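Local coordinates for protein signal transduction histidine kinase, LytS (Clostridium beijerinckii, PDB 5XSJ) that probably acts as a membrane-bound sensor histidine kinase of a two-component system, this piece being an all-helical N-terminal domain outside the kinase core, at residues F106-D109 / D110-A114. Numbering follows the deposited sequence.
Sequences FYYD and DFVAA
One face of the Tyr108 ring carries a methyl of Val112. CG2 of Val112 sits 4.0 Å from the Tyr108 ring centroid, 18° off the normal, in a CH-pi contact. It is shifted toward the hydroxyl-bearing end of the ring, and CZ of Tyr108 is 3.9 Å from CG2 of Val112. With CG anti to the backbone N (chi1 171°), the Tyr108 ring stands out from the helix and turns this face to Val112. Tyr104 meets the same ring with its plane nearly perpendicular. The Tyr107 ring is approached differently: CB of Phe111 lies at its edge, near the ring plane, 4.4 Å from CD1 of Tyr107. This is a loose apolar contact. Tyr104 also meets Tyr107, edge-to-face. The Phe111 ring has a cation-pi contact with Lys115.

The backbone supplies the polar part. Phe111 N donates to Tyr107 O (2.8 Å), Val112 N to Tyr108 O (2.9 Å) and Ala113 N to Asp109 O (2.7 Å). The first bond is the most bent, at 149° on the hydrogen. One residue earlier, a water bridges the carbonyl and the amide. It accepts from Asp110 N at 2.9 Å and donates to Phe106 O at 3.1 Å. The helix is thus hydrated at this step, where the backbone of Tyr107 departs from helical angles.

This is an early part of helix 104-133 in a bundle of four helices. Tyr107 and Phe111 pack against Ile40 of helix 15-42, and Tyr107 also reaches Thr94 and Ala97 of helix 73-99. Outside this turn, Asp109 OD2 forms a salt bridge with a basic side chain of another protein chain.

The chemistry is therefore divided by side. Tyr107 and Phe111 join the turn to the bundle largely through side-chain packing, Tyr108 and Val112 pair on a more exposed flank, and the charge of Asp109 serves the assembly.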
ATOM      1  N   PHE B 106      10.661 -16.649  -8.950  1.00 40.83           N
ATOM      2  CA  PHE B 106      10.410 -16.461 -10.376  1.00 42.14           C
ATOM      3  C   PHE B 106       8.991 -16.001 -10.714  1.00 41.59           C
ATOM      4  O   PHE B 106       8.783 -15.444 -11.788  1.00 41.91           O
ATOM      5  CB  PHE B 106      10.746 -17.744 -11.145  1.00 44.80           C
ATOM      6  CG  PHE B 106      12.209 -18.069 -11.122  1.00 51.83           C
ATOM      7  CD1 PHE B 106      13.124 -17.235 -11.759  1.00 51.10           C
ATOM      8  CD2 PHE B 106      12.685 -19.178 -10.431  1.00 51.74           C
ATOM      9  CE1 PHE B 106      14.485 -17.507 -11.721  1.00 55.37           C
ATOM     10  CE2 PHE B 106      14.049 -19.463 -10.395  1.00 55.38           C
ATOM     11  CZ  PHE B 106      14.949 -18.628 -11.040  1.00 55.66           C
ATOM     12  N   TYR B 107       8.018 -16.216  -9.827  1.00 40.38           N
ATOM     13  CA  TYR B 107       6.672 -15.715 -10.120  1.00 37.88           C
ATOM     14  C   TYR B 107       6.098 -14.773  -9.067  1.00 35.84           C
ATOM     15  O   TYR B 107       4.920 -14.422  -9.134  1.00 33.61           O
ATOM     16  CB  TYR B 107       5.701 -16.876 -10.352  1.00 36.56           C
ATOM     17  CG  TYR B 107       5.581 -17.896  -9.243  1.00 36.17           C
ATOM     18  CD1 TYR B 107       4.613 -17.766  -8.249  1.00 34.21           C
ATOM     19  CD2 TYR B 107       6.397 -19.021  -9.220  1.00 39.83           C
ATOM     20  CE1 TYR B 107       4.483 -18.712  -7.248  1.00 36.47           C
ATOM     21  CE2 TYR B 107       6.277 -19.978  -8.221  1.00 38.07           C
ATOM     22  CZ  TYR B 107       5.321 -19.819  -7.237  1.00 39.72           C
ATOM     23  OH  TYR B 107       5.200 -20.762  -6.244  1.00 38.51           O
ATOM     24  N   TYR B 108       6.933 -14.346  -8.123  1.00 35.73           N
ATOM     25  CA  TYR B 108       6.505 -13.433  -7.073  1.00 35.62           C
ATOM     26  C   TYR B 108       5.887 -12.161  -7.651  1.00 34.31           C
ATOM     27  O   TYR B 108       4.778 -11.786  -7.286  1.00 33.99           O
ATOM     28  CB  TYR B 108       7.679 -13.081  -6.159  1.00 35.93           C
ATOM     29  CG  TYR B 108       7.367 -11.972  -5.186  1.00 37.74           C
ATOM     30  CD1 TYR B 108       6.670 -12.226  -4.011  1.00 38.21           C
ATOM     31  CD2 TYR B 108       7.760 -10.659  -5.448  1.00 37.03           C
ATOM     32  CE1 TYR B 108       6.368 -11.200  -3.116  1.00 38.16           C
ATOM     33  CE2 TYR B 108       7.467  -9.632  -4.565  1.00 38.71           C
ATOM     34  CZ  TYR B 108       6.771  -9.905  -3.400  1.00 40.01           C
ATOM     35  OH  TYR B 108       6.481  -8.872  -2.528  1.00 41.29           O
ATOM     36  N   ASP B 109       6.604 -11.520  -8.566  1.00 35.63           N
ATOM     37  CA  ASP B 109       6.133 -10.288  -9.203  1.00 35.94           C
ATOM     38  C   ASP B 109       4.814 -10.470  -9.953  1.00 34.24           C
ATOM     39  O   ASP B 109       3.883  -9.694  -9.771  1.00 33.05           O
ATOM     40  CB  ASP B 109       7.194  -9.758 -10.171  1.00 36.69           C
ATOM     41  CG  ASP B 109       8.363  -9.108  -9.452  1.00 42.75           C
ATOM     42  OD1 ASP B 109       8.290  -8.989  -8.206  1.00 40.11           O
ATOM     43  OD2 ASP B 109       9.345  -8.709 -10.128  1.00 44.54           O
ATOM     44  N   ASP B 110       4.750 -11.487 -10.811  1.00 34.78           N
ATOM     45  CA  ASP B 110       3.528 -11.789 -11.556  1.00 32.89           C
ATOM     46  C   ASP B 110       2.374 -12.095 -10.627  1.00 29.78           C
ATOM     47  O   ASP B 110       1.248 -11.714 -10.889  1.00 31.51           O
ATOM     48  CB  ASP B 110       3.741 -12.977 -12.495  1.00 32.96           C
ATOM     49  CG  ASP B 110       4.597 -12.632 -13.691  1.00 37.21           C
ATOM     50  OD1 ASP B 110       4.494 -11.490 -14.176  1.00 34.15           O
ATOM     51  OD2 ASP B 110       5.355 -13.511 -14.159  1.00 40.53           O
ATOM     52  N   PHE B 111       2.669 -12.806  -9.546  1.00 31.21           N
ATOM     53  CA  PHE B 111       1.653 -13.220  -8.589  1.00 32.69           C
ATOM     54  C   PHE B 111       1.058 -11.990  -7.914  1.00 31.04           C
ATOM     55  O   PHE B 111      -0.159 -11.849  -7.802  1.00 31.33           O
ATOM     56  CB  PHE B 111       2.273 -14.165  -7.554  1.00 32.56           C
ATOM     57  CG  PHE B 111       1.275 -14.934  -6.746  1.00 33.61           C
ATOM     58  CD1 PHE B 111      -0.020 -15.117  -7.199  1.00 32.48           C
ATOM     59  CD2 PHE B 111       1.638 -15.479  -5.522  1.00 33.63           C
ATOM     60  CE1 PHE B 111      -0.943 -15.844  -6.451  1.00 33.34           C
ATOM     61  CE2 PHE B 111       0.730 -16.204  -4.778  1.00 33.11           C
ATOM     62  CZ  PHE B 111      -0.565 -16.386  -5.240  1.00 34.98           C
ATOM     63  N   VAL B 112       1.944 -11.108  -7.464  1.00 32.01           N
ATOM     64  CA  VAL B 112       1.566  -9.826  -6.894  1.00 31.60           C
ATOM     65  C   VAL B 112       0.835  -8.940  -7.898  1.00 29.27           C
ATOM     66  O   VAL B 112      -0.221  -8.382  -7.583  1.00 27.87           O
ATOM     67  CB  VAL B 112       2.815  -9.086  -6.364  1.00 34.17           C
ATOM     68  CG1 VAL B 112       2.505  -7.627  -6.090  1.00 31.75           C
ATOM     69  CG2 VAL B 112       3.312  -9.772  -5.108  1.00 36.78           C
ATOM     70  N   ALA B 113       1.384  -8.807  -9.102  1.00 28.80           N
ATOM     71  CA  ALA B 113       0.749  -7.944 -10.108  1.00 29.24           C
ATOM     72  C   ALA B 113      -0.676  -8.402 -10.419  1.00 29.00           C
ATOM     73  O   ALA B 113      -1.580  -7.578 -10.529  1.00 29.26           O
ATOM     74  CB  ALA B 113       1.583  -7.892 -11.387  1.00 27.95           C
ATOM     75  N   ALA B 114      -0.892  -9.708 -10.518  1.00 29.41           N
ATOM     76  CA  ALA B 114      -2.240 -10.230 -10.760  1.00 29.39           C
ATOM     77  C   ALA B 114      -3.237  -9.761  -9.702  1.00 28.50           C
ATOM     78  O   ALA B 114      -4.353  -9.368 -10.032  1.00 28.52           O
ATOM     79  CB  ALA B 114      -2.213 -11.751 -10.827  1.00 27.08           C
TER
HETATM   80  O   HOH W   1       7.233 -12.757 -11.564  1.00 39.24           O